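PDB 5OYN: dehydratase, IlvD/Edd family from Caulobacter crescentus, which catalyses the dehydration of D-xylonate to 2-dehydro-3-deoxy-D-arabinonate in D-xylose degradation, using a [2Fe-2S] cluster and magnesium, and dehydrates D-gluconate with similar efficiency. Local coordinates for residues Q78-R81 / D82-D86; E121-G125 / Y126-A130; G227-L230 / T231-A235; G579-E583 / F584-Y588. All coordinates share one frame; numbering follows the deposited sequence.

Interaction 1: residues Q78-R81 / D82-D86; sequences QRVR and DGIRD
R79 reaches along helix 73-87 to D82, and its NH1 forms a salt bridge of 3.1 Å with D82 OD2. The oxygen sits at the guanidinium edge, in its plane, although the two flat groups stand 85° apart. Folds at chi2 (-38°) and chi3 (-90°) bring the arginine back after its CB has set off away from D82. The tight part is the face turned to strand 56-61, where V80 CG1 meets I84 CD1 at 4.0 Å beside I59, in the turn closed by the bond from I84 N to V80 O. The looser side holds Q78 and R81, both partly exposed, joined by a weak bond of 3.4 Å from R81 NH1 to Q78 OE1 and also meeting the second subunit. R81 and R85 run side by side, R81 NH2 lying 3.7 Å from R85 NE. R81 pairs with D82 of the second subunit, R79 with its E49, and R85 with its D86 and with E49 of the home chain. With an alanine at D82 in every copy, R79 would probably lose its counter-charge within the helix and R81 its mate across the interface. Acidic groups of two subunits thus probably offset the crowded arginines.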
ATOM      1  N   GLN A  78       3.205  -9.278   1.027  1.00 52.98           N
ATOM      2  CA  GLN A  78       3.660  -8.866   2.353  1.00 50.80           C
ATOM      3  C   GLN A  78       3.889 -10.061   3.271  1.00 52.44           C
ATOM      4  O   GLN A  78       4.825 -10.059   4.079  1.00 54.85           O
ATOM      5  CB  GLN A  78       2.650  -7.904   2.989  1.00 57.64           C
ATOM      6  CG  GLN A  78       3.259  -6.915   3.999  1.00 66.64           C
ATOM      7  CD  GLN A  78       4.712  -6.503   3.662  1.00 73.48           C
ATOM      8  OE1 GLN A  78       5.645  -6.731   4.462  1.00 68.51           O
ATOM      9  NE2 GLN A  78       4.904  -5.891   2.475  1.00 67.67           N
ATOM     10  N   ARG A  79       3.022 -11.073   3.192  1.00 49.80           N
ATOM     11  CA  ARG A  79       3.217 -12.289   3.971  1.00 46.51           C
ATOM     12  C   ARG A  79       4.485 -13.011   3.534  1.00 49.07           C
ATOM     13  O   ARG A  79       5.230 -13.544   4.364  1.00 49.18           O
ATOM     14  CB  ARG A  79       2.000 -13.207   3.818  1.00 49.30           C
ATOM     15  CG  ARG A  79       0.771 -12.803   4.618  1.00 45.97           C
ATOM     16  CD  ARG A  79       1.181 -12.265   5.960  1.00 46.85           C
ATOM     17  NE  ARG A  79       1.261 -13.328   6.940  1.00 47.68           N
ATOM     18  CZ  ARG A  79       2.033 -13.282   8.021  1.00 53.19           C
ATOM     19  NH1 ARG A  79       2.789 -12.210   8.266  1.00 48.86           N
ATOM     20  NH2 ARG A  79       2.042 -14.310   8.863  1.00 51.94           N
ATOM     21  N   VAL A  80       4.742 -13.046   2.228  1.00 49.69           N
ATOM     22  CA  VAL A  80       5.961 -13.677   1.736  1.00 50.32           C
ATOM     23  C   VAL A  80       7.184 -12.959   2.275  1.00 48.67           C
ATOM     24  O   VAL A  80       8.154 -13.600   2.694  1.00 53.19           O
ATOM     25  CB  VAL A  80       5.974 -13.700   0.203  1.00 46.96           C
ATOM     26  CG1 VAL A  80       7.233 -14.380  -0.290  1.00 48.11           C
ATOM     27  CG2 VAL A  80       4.757 -14.379  -0.298  1.00 44.45           C
ATOM     28  N   ARG A  81       7.171 -11.620   2.231  1.00 49.90           N
ATOM     29  CA  ARG A  81       8.273 -10.827   2.784  1.00 51.70           C
ATOM     30  C   ARG A  81       8.494 -11.158   4.251  1.00 48.12           C
ATOM     31  O   ARG A  81       9.637 -11.301   4.702  1.00 48.54           O
ATOM     32  CB  ARG A  81       7.993  -9.325   2.615  1.00 47.75           C
ATOM     33  CG  ARG A  81       8.247  -8.814   1.208  1.00 50.55           C
ATOM     34  CD  ARG A  81       8.179  -7.293   1.086  1.00 48.60           C
ATOM     35  NE  ARG A  81       9.459  -6.673   1.433  1.00 57.23           N
ATOM     36  CZ  ARG A  81       9.749  -6.166   2.641  1.00 60.74           C
ATOM     37  NH1 ARG A  81       8.851  -6.193   3.630  1.00 59.97           N
ATOM     38  NH2 ARG A  81      10.939  -5.617   2.862  1.00 57.37           N
ATOM     39  N   ASP A  82       7.408 -11.314   5.002  1.00 44.55           N
ATOM     40  CA  ASP A  82       7.548 -11.601   6.419  1.00 50.27           C
ATOM     41  C   ASP A  82       8.155 -12.979   6.627  1.00 52.14           C
ATOM     42  O   ASP A  82       9.000 -13.160   7.510  1.00 53.37           O
ATOM     43  CB  ASP A  82       6.188 -11.466   7.118  1.00 51.72           C
ATOM     44  CG  ASP A  82       5.796  -9.998   7.377  1.00 56.80           C
ATOM     45  OD1 ASP A  82       6.555  -9.062   6.999  1.00 59.58           O
ATOM     46  OD2 ASP A  82       4.719  -9.779   7.968  1.00 58.73           O
ATOM     47  N   GLY A  83       7.762 -13.958   5.805  1.00 51.66           N
ATOM     48  CA  GLY A  83       8.355 -15.279   5.915  1.00 47.71           C
ATOM     49  C   GLY A  83       9.849 -15.252   5.664  1.00 51.06           C
ATOM     50  O   GLY A  83      10.637 -15.745   6.472  1.00 52.59           O
ATOM     51  N   ILE A  84      10.253 -14.652   4.539  1.00 45.92           N
ATOM     52  CA  ILE A  84      11.662 -14.519   4.188  1.00 44.33           C
ATOM     53  C   ILE A  84      12.461 -13.868   5.309  1.00 52.66           C
ATOM     54  O   ILE A  84      13.578 -14.296   5.624  1.00 56.84           O
ATOM     55  CB  ILE A  84      11.794 -13.716   2.887  1.00 48.16           C
ATOM     56  CG1 ILE A  84      11.149 -14.470   1.728  1.00 43.71           C
ATOM     57  CG2 ILE A  84      13.248 -13.325   2.642  1.00 44.93           C
ATOM     58  CD1 ILE A  84      11.049 -13.632   0.457  1.00 45.71           C
ATOM     59  N   ARG A  85      11.916 -12.815   5.925  1.00 52.29           N
ATOM     60  CA  ARG A  85      12.704 -12.083   6.912  1.00 53.56           C
ATOM     61  C   ARG A  85      12.805 -12.823   8.240  1.00 54.27           C
ATOM     62  O   ARG A  85      13.859 -12.792   8.887  1.00 58.77           O
ATOM     63  CB  ARG A  85      12.133 -10.678   7.120  1.00 52.53           C
ATOM     64  CG  ARG A  85      13.048  -9.645   6.520  1.00 55.14           C
ATOM     65  CD  ARG A  85      12.471  -8.267   6.534  1.00 58.25           C
ATOM     66  NE  ARG A  85      12.878  -7.519   5.349  1.00 58.70           N
ATOM     67  CZ  ARG A  85      14.090  -6.997   5.172  1.00 57.93           C
ATOM     68  NH1 ARG A  85      15.020  -7.138   6.110  1.00 57.83           N
ATOM     69  NH2 ARG A  85      14.372  -6.330   4.054  1.00 56.94           N
ATOM     70  N   ASP A  86      11.725 -13.469   8.682  1.00 53.95           N
ATOM     71  CA  ASP A  86      11.819 -14.257   9.907  1.00 62.75           C
ATOM     72  C   ASP A  86      12.872 -15.334   9.756  1.00 57.97           C
ATOM     73  O   ASP A  86      13.637 -15.619  10.686  1.00 60.54           O
ATOM     74  CB  ASP A  86      10.467 -14.888  10.255  1.00 61.88           C
ATOM     75  CG  ASP A  86       9.550 -13.930  10.993  1.00 65.53           C
ATOM     76  OD1 ASP A  86       9.773 -12.695  10.901  1.00 69.28           O
ATOM     77  OD2 ASP A  86       8.610 -14.412  11.670  1.00 67.05           O
TER

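Interaction 2: residues E121-G125 / Y126-A130; sequences ETLHG and YPIDA
Y126 lays one edge of its ring along the last turn of helix 109-125, overlapping T122: ring atom CD1 comes 3.9 Å from T122 CG2, and T122 CA lies at the ring edge, in its plane. The carbonyl oxygen of T122 also approaches that edge, while G125 O sits over one face. The ring is swung back against the helix because CG stands beside the backbone N, opposite the carbonyl carbon (chi1 -67°). The main chain here is leaving the helix, and the bond from Y126 N to T122 O, at 3.3 Å and 128°, is weak. The chain then doubles back through an inverse gamma turn centred on P127, which returns I128 to the helix: its CD1 rests 3.5 Å from T122 O, and its CG2 meets L123 CD2 at 4.2 Å. R19 ties both parts together, bonding H124 O and I128 O. At the far end of the ring, Y126 OH accepts a hydrogen bond from F100 N of the third subunit, whose F100 lines a [2Fe-2S] pocket. A phenylalanine in place of Y126 would probably keep the packing on T122 but leave that amide without its partner. The residue therefore joins apolar helix-end packing to a polar link between subunits, its side chain about 9 Å from a bound cluster.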
ATOM      1  N   GLU A 121      16.109 -13.484 -17.901  1.00 54.33           N
ATOM      2  CA  GLU A 121      16.994 -12.321 -17.908  1.00 61.69           C
ATOM      3  C   GLU A 121      17.127 -11.727 -16.506  1.00 62.47           C
ATOM      4  O   GLU A 121      18.237 -11.491 -16.024  1.00 63.98           O
ATOM      5  CB  GLU A 121      16.482 -11.262 -18.888  1.00 62.29           C
ATOM      6  CG  GLU A 121      16.817 -11.492 -20.374  1.00 65.18           C
ATOM      7  CD  GLU A 121      18.140 -12.229 -20.622  1.00 66.10           C
ATOM      8  OE1 GLU A 121      18.110 -13.480 -20.691  1.00 72.05           O
ATOM      9  OE2 GLU A 121      19.197 -11.568 -20.786  1.00 66.19           O
ATOM     10  N   THR A 122      15.994 -11.508 -15.830  1.00 61.96           N
ATOM     11  CA  THR A 122      15.994 -10.949 -14.480  1.00 58.07           C
ATOM     12  C   THR A 122      16.659 -11.893 -13.482  1.00 58.49           C
ATOM     13  O   THR A 122      17.558 -11.487 -12.736  1.00 57.03           O
ATOM     14  CB  THR A 122      14.551 -10.639 -14.052  1.00 58.08           C
ATOM     15  OG1 THR A 122      13.946  -9.757 -15.003  1.00 56.26           O
ATOM     16  CG2 THR A 122      14.498 -10.014 -12.662  1.00 50.62           C
ATOM     17  N   LEU A 123      16.219 -13.158 -13.437  1.00 60.24           N
ATOM     18  CA  LEU A 123      16.760 -14.096 -12.448  1.00 62.23           C
ATOM     19  C   LEU A 123      18.264 -14.270 -12.606  1.00 62.20           C
ATOM     20  O   LEU A 123      18.998 -14.383 -11.614  1.00 62.03           O
ATOM     21  CB  LEU A 123      16.077 -15.453 -12.572  1.00 61.59           C
ATOM     22  CG  LEU A 123      14.624 -15.587 -12.138  1.00 57.14           C
ATOM     23  CD1 LEU A 123      14.238 -17.057 -12.190  1.00 55.54           C
ATOM     24  CD2 LEU A 123      14.433 -15.030 -10.753  1.00 51.84           C
ATOM     25  N   HIS A 124      18.744 -14.290 -13.845  1.00 61.45           N
ATOM     26  CA  HIS A 124      20.159 -14.506 -14.087  1.00 60.95           C
ATOM     27  C   HIS A 124      20.971 -13.218 -14.062  1.00 66.87           C
ATOM     28  O   HIS A 124      22.153 -13.255 -13.699  1.00 71.89           O
ATOM     29  CB  HIS A 124      20.343 -15.217 -15.428  1.00 68.62           C
ATOM     30  CG  HIS A 124      21.772 -15.457 -15.782  1.00 76.89           C
ATOM     31  ND1 HIS A 124      22.554 -16.383 -15.124  1.00 75.04           N
ATOM     32  CD2 HIS A 124      22.573 -14.872 -16.705  1.00 74.69           C
ATOM     33  CE1 HIS A 124      23.771 -16.366 -15.636  1.00 78.79           C
ATOM     34  NE2 HIS A 124      23.807 -15.461 -16.597  1.00 81.09           N
ATOM     35  N   GLY A 125      20.358 -12.073 -14.402  1.00 69.63           N
ATOM     36  CA  GLY A 125      21.033 -10.795 -14.546  1.00 60.51           C
ATOM     37  C   GLY A 125      21.169  -9.928 -13.311  1.00 62.72           C
ATOM     38  O   GLY A 125      21.877  -8.915 -13.369  1.00 66.07           O
ATOM     39  N   TYR A 126      20.538 -10.280 -12.198  1.00 54.40           N
ATOM     40  CA  TYR A 126      20.565  -9.474 -10.987  1.00 57.10           C
ATOM     41  C   TYR A 126      21.051 -10.322  -9.823  1.00 59.34           C
ATOM     42  O   TYR A 126      21.072 -11.553  -9.914  1.00 59.74           O
ATOM     43  CB  TYR A 126      19.173  -8.900 -10.680  1.00 56.95           C
ATOM     44  CG  TYR A 126      18.706  -7.882 -11.690  1.00 56.70           C
ATOM     45  CD1 TYR A 126      17.928  -8.265 -12.780  1.00 60.48           C
ATOM     46  CD2 TYR A 126      19.050  -6.543 -11.564  1.00 57.14           C
ATOM     47  CE1 TYR A 126      17.498  -7.334 -13.715  1.00 66.93           C
ATOM     48  CE2 TYR A 126      18.627  -5.607 -12.483  1.00 58.42           C
ATOM     49  CZ  TYR A 126      17.851  -6.001 -13.556  1.00 67.70           C
ATOM     50  OH  TYR A 126      17.432  -5.067 -14.480  1.00 70.29           O
ATOM     51  N   PRO A 127      21.468  -9.700  -8.715  1.00 57.24           N
ATOM     52  CA  PRO A 127      22.010 -10.501  -7.606  1.00 62.25           C
ATOM     53  C   PRO A 127      20.930 -11.258  -6.855  1.00 65.46           C
ATOM     54  O   PRO A 127      20.660 -10.977  -5.682  1.00 65.07           O
ATOM     55  CB  PRO A 127      22.688  -9.455  -6.712  1.00 59.43           C
ATOM     56  CG  PRO A 127      21.944  -8.221  -6.975  1.00 65.81           C
ATOM     57  CD  PRO A 127      21.565  -8.260  -8.435  1.00 61.70           C
ATOM     58  N   ILE A 128      20.309 -12.225  -7.528  1.00 64.57           N
ATOM     59  CA  ILE A 128      19.186 -12.984  -6.993  1.00 60.78           C
ATOM     60  C   ILE A 128      19.657 -14.402  -6.705  1.00 63.17           C
ATOM     61  O   ILE A 128      20.292 -15.037  -7.557  1.00 61.76           O
ATOM     62  CB  ILE A 128      17.999 -12.972  -7.970  1.00 58.28           C
ATOM     63  CG1 ILE A 128      17.432 -11.555  -8.072  1.00 61.32           C
ATOM     64  CG2 ILE A 128      16.921 -13.968  -7.543  1.00 55.21           C
ATOM     65  CD1 ILE A 128      16.656 -11.311  -9.346  1.00 62.99           C
ATOM     66  N   ASP A 129      19.357 -14.893  -5.501  1.00 56.47           N
ATOM     67  CA  ASP A 129      19.791 -16.214  -5.070  1.00 54.50           C
ATOM     68  C   ASP A 129      18.700 -17.262  -5.231  1.00 60.64           C
ATOM     69  O   ASP A 129      18.887 -18.249  -5.945  1.00 67.92           O
ATOM     70  CB  ASP A 129      20.252 -16.163  -3.620  1.00 55.41           C
ATOM     71  CG  ASP A 129      21.475 -15.322  -3.457  1.00 68.21           C
ATOM     72  OD1 ASP A 129      22.333 -15.380  -4.378  1.00 64.53           O
ATOM     73  OD2 ASP A 129      21.574 -14.599  -2.430  1.00 65.60           O
ATOM     74  N   ALA A 130      17.581 -17.086  -4.545  1.00 59.49           N
ATOM     75  CA  ALA A 130      16.423 -17.946  -4.684  1.00 55.46           C
ATOM     76  C   ALA A 130      15.252 -17.097  -5.158  1.00 61.40           C
ATOM     77  O   ALA A 130      15.332 -15.864  -5.204  1.00 61.97           O
ATOM     78  CB  ALA A 130      16.098 -18.649  -3.361  1.00 56.58           C
TER

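Interaction 3: residues G227-L230 / T231-A235; sequences GLSL and TGCAA
L230 and C233 close a type II beta turn in the loop between helix 215-225 and helix 241-259, C233 N donating to L230 O over 3.1 Å. The donor stands above the carbonyl plane, 37° out of it. G232, at the third position of the turn, has the positive phi that suits a glycine there. Upstream, G227 ends helix 215-225 in a Schellman motif, and the chain then extends through S229 into the turn.

The side chains fan out from this bend in different directions. S229 points its CB toward C233, and with chi1 at 67° its OG lies between the backbone N and the carbonyl carbon, 3.8 Å from C233 CB. C233 answers with SG anti to its own N (chi1 -173°), which carries the sulfur to the S229 side, 4.2 Å from S229 CB; the cysteine packs among L158, S159 and M246. L230 starts beside the turn, but its extended chain leads away from it, to M246, T250 and R253 of helix 241-259, so that M246 is a neighbour of both L230 and C233. T231, at the other corner of the turn, directs its CB away from the segment before it and packs on T359, R370 and E224.

E224 of helix 215-225 holds the turn with both carboxylate oxygens, taking one backbone amide on each: OE2 accepts from G232 N, and OE1 from A234 N.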
ATOM      1  N   GLY A 227       5.974 -31.310  -6.814  1.00 51.26           N
ATOM      2  CA  GLY A 227       6.790 -31.085  -5.635  1.00 54.03           C
ATOM      3  C   GLY A 227       7.449 -29.728  -5.575  1.00 56.87           C
ATOM      4  O   GLY A 227       8.486 -29.586  -4.919  1.00 55.81           O
ATOM      5  N   LEU A 228       6.862 -28.725  -6.235  1.00 57.74           N
ATOM      6  CA  LEU A 228       7.412 -27.381  -6.343  1.00 57.65           C
ATOM      7  C   LEU A 228       6.741 -26.366  -5.416  1.00 55.11           C
ATOM      8  O   LEU A 228       7.195 -25.220  -5.345  1.00 51.52           O
ATOM      9  CB  LEU A 228       7.306 -26.904  -7.796  1.00 55.84           C
ATOM     10  CG  LEU A 228       8.526 -27.267  -8.650  1.00 57.67           C
ATOM     11  CD1 LEU A 228       8.387 -26.784 -10.094  1.00 51.24           C
ATOM     12  CD2 LEU A 228       9.772 -26.690  -8.007  1.00 56.97           C
ATOM     13  N   SER A 229       5.684 -26.751  -4.708  1.00 54.39           N
ATOM     14  CA  SER A 229       5.051 -25.876  -3.737  1.00 50.99           C
ATOM     15  C   SER A 229       4.736 -26.690  -2.495  1.00 51.62           C
ATOM     16  O   SER A 229       4.764 -27.923  -2.525  1.00 50.85           O
ATOM     17  CB  SER A 229       3.779 -25.243  -4.296  1.00 47.69           C
ATOM     18  OG  SER A 229       2.802 -26.233  -4.489  1.00 55.01           O
ATOM     19  N   LEU A 230       4.454 -25.992  -1.394  1.00 49.71           N
ATOM     20  CA  LEU A 230       4.200 -26.672  -0.132  1.00 47.80           C
ATOM     21  C   LEU A 230       2.897 -27.457  -0.198  1.00 49.83           C
ATOM     22  O   LEU A 230       2.015 -27.191  -1.016  1.00 54.95           O
ATOM     23  CB  LEU A 230       4.155 -25.676   1.026  1.00 54.71           C
ATOM     24  CG  LEU A 230       5.449 -24.908   1.342  1.00 55.73           C
ATOM     25  CD1 LEU A 230       5.248 -24.006   2.534  1.00 43.48           C
ATOM     26  CD2 LEU A 230       6.653 -25.847   1.569  1.00 52.87           C
ATOM     27  N   THR A 231       2.787 -28.457   0.663  1.00 50.82           N
ATOM     28  CA  THR A 231       1.620 -29.324   0.616  1.00 47.46           C
ATOM     29  C   THR A 231       0.378 -28.516   0.956  1.00 53.77           C
ATOM     30  O   THR A 231       0.358 -27.776   1.946  1.00 53.79           O
ATOM     31  CB  THR A 231       1.775 -30.502   1.587  1.00 47.29           C
ATOM     32  OG1 THR A 231       3.069 -31.092   1.435  1.00 49.48           O
ATOM     33  CG2 THR A 231       0.743 -31.548   1.310  1.00 50.36           C
ATOM     34  N   GLY A 232      -0.652 -28.653   0.123  1.00 55.23           N
ATOM     35  CA  GLY A 232      -1.907 -27.968   0.315  1.00 52.91           C
ATOM     36  C   GLY A 232      -1.982 -26.604  -0.324  1.00 55.14           C
ATOM     37  O   GLY A 232      -3.033 -25.964  -0.249  1.00 52.91           O
ATOM     38  N   CYS A 233      -0.910 -26.163  -0.981  1.00 53.70           N
ATOM     39  CA  CYS A 233      -0.839 -24.809  -1.510  1.00 52.77           C
ATOM     40  C   CYS A 233      -1.831 -24.571  -2.652  1.00 55.05           C
ATOM     41  O   CYS A 233      -2.448 -23.501  -2.732  1.00 59.24           O
ATOM     42  CB  CYS A 233       0.583 -24.536  -1.981  1.00 52.71           C
ATOM     43  SG  CYS A 233       0.896 -22.855  -2.487  1.00 56.30           S
ATOM     44  N   ALA A 234      -1.987 -25.535  -3.553  1.00 50.63           N
ATOM     45  CA  ALA A 234      -2.669 -25.262  -4.815  1.00 49.69           C
ATOM     46  C   ALA A 234      -4.103 -24.788  -4.606  1.00 47.76           C
ATOM     47  O   ALA A 234      -4.546 -23.825  -5.245  1.00 48.27           O
ATOM     48  CB  ALA A 234      -2.652 -26.508  -5.701  1.00 52.28           C
ATOM     49  N   ALA A 235      -4.846 -25.444  -3.716  1.00 44.75           N
ATOM     50  CA  ALA A 235      -6.299 -25.350  -3.756  1.00 43.29           C
ATOM     51  C   ALA A 235      -6.895 -24.273  -2.859  1.00 48.68           C
ATOM     52  O   ALA A 235      -8.087 -23.978  -3.023  1.00 48.84           O
ATOM     53  CB  ALA A 235      -6.937 -26.686  -3.375  1.00 37.68           C
TER

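Interaction 4: residues G579-E583 / F584-Y588; sequences GGVLE and FAVKY
F584 and L582 lie side by side and point the same way, the ring atom CE1 of F584 resting 3.9 Å from L582 CB and 4.0 Å from L582 CD1. The phenylalanine takes the crowded position, its CG between the backbone N and the carbonyl carbon (chi1 82°), and this turns the ring back over its own turn of chain. There A585 CB sits 4.0 Å above the ring plane, over the centre of F584, and it also touches L582 CB at 3.8 Å, so that three apolar groups close on one another. L582 O holds the turn with a bond of 2.8 Å from A585 N. E583, exposed at the bend, sends its carboxylate off to a salt bridge with R298. On another side V581 CG2 and V586 CG2 meet at 3.7 Å, their side chains crossing at about a right angle. F584 meets the ring of H572 with the planes about 75° apart, and also packs on I568 of the third subunit. The short turn is wedged between two helices: V581, A585 and V586 pack on helix 289-299, while V581, L582 and A585 face helix 109-125.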
ATOM      1  N   GLY A 579       4.944 -28.766 -26.729  1.00 69.13           N
ATOM      2  CA  GLY A 579       4.694 -27.733 -25.744  1.00 70.09           C
ATOM      3  C   GLY A 579       4.765 -26.305 -26.231  1.00 68.54           C
ATOM      4  O   GLY A 579       4.991 -25.407 -25.412  1.00 65.29           O
ATOM      5  N   GLY A 580       4.573 -26.065 -27.530  1.00 66.25           N
ATOM      6  CA  GLY A 580       4.664 -24.734 -28.105  1.00 64.62           C
ATOM      7  C   GLY A 580       5.751 -23.875 -27.489  1.00 70.10           C
ATOM      8  O   GLY A 580       5.496 -22.740 -27.059  1.00 68.91           O
ATOM      9  N   VAL A 581       6.958 -24.438 -27.403  1.00 66.50           N
ATOM     10  CA  VAL A 581       8.083 -23.777 -26.767  1.00 66.19           C
ATOM     11  C   VAL A 581       8.882 -23.024 -27.820  1.00 71.15           C
ATOM     12  O   VAL A 581       8.799 -23.305 -29.021  1.00 71.54           O
ATOM     13  CB  VAL A 581       8.984 -24.781 -26.020  1.00 67.39           C
ATOM     14  CG1 VAL A 581       8.157 -25.685 -25.129  1.00 66.65           C
ATOM     15  CG2 VAL A 581       9.793 -25.598 -27.012  1.00 71.28           C
ATOM     16  N   LEU A 582       9.660 -22.041 -27.361  1.00 70.85           N
ATOM     17  CA  LEU A 582      10.721 -21.457 -28.176  1.00 66.95           C
ATOM     18  C   LEU A 582      11.784 -22.530 -28.364  1.00 73.82           C
ATOM     19  O   LEU A 582      12.555 -22.825 -27.446  1.00 70.11           O
ATOM     20  CB  LEU A 582      11.291 -20.218 -27.507  1.00 65.57           C
ATOM     21  CG  LEU A 582      10.299 -19.064 -27.423  1.00 64.51           C
ATOM     22  CD1 LEU A 582      10.985 -17.786 -26.920  1.00 58.00           C
ATOM     23  CD2 LEU A 582       9.661 -18.853 -28.783  1.00 62.10           C
ATOM     24  N   GLU A 583      11.809 -23.127 -29.562  1.00 74.23           N
ATOM     25  CA  GLU A 583      12.585 -24.344 -29.781  1.00 70.62           C
ATOM     26  C   GLU A 583      14.081 -24.107 -29.565  1.00 73.08           C
ATOM     27  O   GLU A 583      14.777 -24.959 -28.997  1.00 70.24           O
ATOM     28  CB  GLU A 583      12.300 -24.879 -31.181  1.00 66.76           C
ATOM     29  CG  GLU A 583      12.880 -26.251 -31.434  1.00 75.39           C
ATOM     30  CD  GLU A 583      11.999 -27.372 -30.918  1.00 81.56           C
ATOM     31  OE1 GLU A 583      10.926 -27.617 -31.514  1.00 84.45           O
ATOM     32  OE2 GLU A 583      12.381 -28.012 -29.914  1.00 80.68           O
ATOM     33  N   PHE A 584      14.588 -22.943 -29.980  1.00 67.49           N
ATOM     34  CA  PHE A 584      15.988 -22.629 -29.716  1.00 68.59           C
ATOM     35  C   PHE A 584      16.290 -22.574 -28.221  1.00 74.58           C
ATOM     36  O   PHE A 584      17.437 -22.788 -27.813  1.00 76.30           O
ATOM     37  CB  PHE A 584      16.357 -21.299 -30.363  1.00 69.73           C
ATOM     38  CG  PHE A 584      15.958 -20.106 -29.547  1.00 73.87           C
ATOM     39  CD1 PHE A 584      14.726 -19.499 -29.745  1.00 73.97           C
ATOM     40  CD2 PHE A 584      16.807 -19.589 -28.576  1.00 73.39           C
ATOM     41  CE1 PHE A 584      14.345 -18.399 -29.000  1.00 69.31           C
ATOM     42  CE2 PHE A 584      16.429 -18.487 -27.818  1.00 77.61           C
ATOM     43  CZ  PHE A 584      15.195 -17.893 -28.029  1.00 73.85           C
ATOM     44  N   ALA A 585      15.286 -22.266 -27.393  1.00 75.07           N
ATOM     45  CA  ALA A 585      15.544 -21.912 -26.001  1.00 71.45           C
ATOM     46  C   ALA A 585      15.759 -23.125 -25.109  1.00 68.87           C
ATOM     47  O   ALA A 585      16.430 -23.009 -24.076  1.00 69.44           O
ATOM     48  CB  ALA A 585      14.395 -21.067 -25.450  1.00 69.20           C
ATOM     49  N   VAL A 586      15.193 -24.280 -25.474  1.00 66.41           N
ATOM     50  CA  VAL A 586      15.332 -25.487 -24.656  1.00 69.31           C
ATOM     51  C   VAL A 586      16.797 -25.847 -24.459  1.00 72.28           C
ATOM     52  O   VAL A 586      17.190 -26.346 -23.396  1.00 63.47           O
ATOM     53  CB  VAL A 586      14.560 -26.648 -25.311  1.00 72.95           C
ATOM     54  CG1 VAL A 586      14.532 -27.853 -24.393  1.00 74.67           C
ATOM     55  CG2 VAL A 586      13.160 -26.200 -25.686  1.00 74.02           C
ATOM     56  N   LYS A 587      17.613 -25.611 -25.491  1.00 77.85           N
ATOM     57  CA  LYS A 587      19.055 -25.818 -25.436  1.00 71.98           C
ATOM     58  C   LYS A 587      19.687 -25.254 -24.153  1.00 73.40           C
ATOM     59  O   LYS A 587      20.529 -25.919 -23.539  1.00 70.13           O
ATOM     60  CB  LYS A 587      19.655 -25.194 -26.700  1.00 73.27           C
ATOM     61  CG  LYS A 587      21.149 -25.050 -26.759  1.00 78.09           C
ATOM     62  CD  LYS A 587      21.512 -23.930 -27.739  1.00 73.37           C
ATOM     63  CE  LYS A 587      20.485 -23.775 -28.861  1.00 74.28           C
ATOM     64  NZ  LYS A 587      20.463 -22.382 -29.399  1.00 72.36           N
ATOM     65  N   TYR A 588      19.283 -24.047 -23.712  1.00 75.08           N
ATOM     66  CA  TYR A 588      19.940 -23.371 -22.578  1.00 70.61           C
ATOM     67  C   TYR A 588      19.546 -23.992 -21.238  1.00 69.18           C
ATOM     68  O   TYR A 588      18.362 -24.015 -20.881  1.00 73.44           O
ATOM     69  CB  TYR A 588      19.603 -21.878 -22.580  1.00 67.20           C
ATOM     70  CG  TYR A 588      20.078 -21.187 -23.826  1.00 67.53           C
ATOM     71  CD1 TYR A 588      19.265 -21.130 -24.950  1.00 67.45           C
ATOM     72  CD2 TYR A 588      21.355 -20.619 -23.897  1.00 65.41           C
ATOM     73  CE1 TYR A 588      19.693 -20.522 -26.113  1.00 69.98           C
ATOM     74  CE2 TYR A 588      21.798 -20.006 -25.067  1.00 65.69           C
ATOM     75  CZ  TYR A 588      20.959 -19.968 -26.171  1.00 67.34           C
ATOM     76  OH  TYR A 588      21.371 -19.363 -27.331  1.00 66.67           O
TER

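The four contacts come in series along the chain, each closing before the next opens. Interactions 1, 2 and 3 lie in the N-terminal dehydratase region and gather round its parallel four-stranded sheet. Helix 73-87 (interaction 1) joins strands 56-61 and 90-95, interaction 2 leads from helix 109-125 into strand 130-135, and the turn of interaction 3 packs on strand 155-159. Their centres lie 18 to 24 Å apart. Interaction 4, near the C-terminus, returns to helix 109-125, its centre 20 Å from that of interaction 2 and 34 Å from that of interaction 1. Interaction 1 faces the second subunit, and interactions 2 and 4 the third, so three of these local contacts also lie at subunit interfaces of the tetramer, and interaction 3 does not.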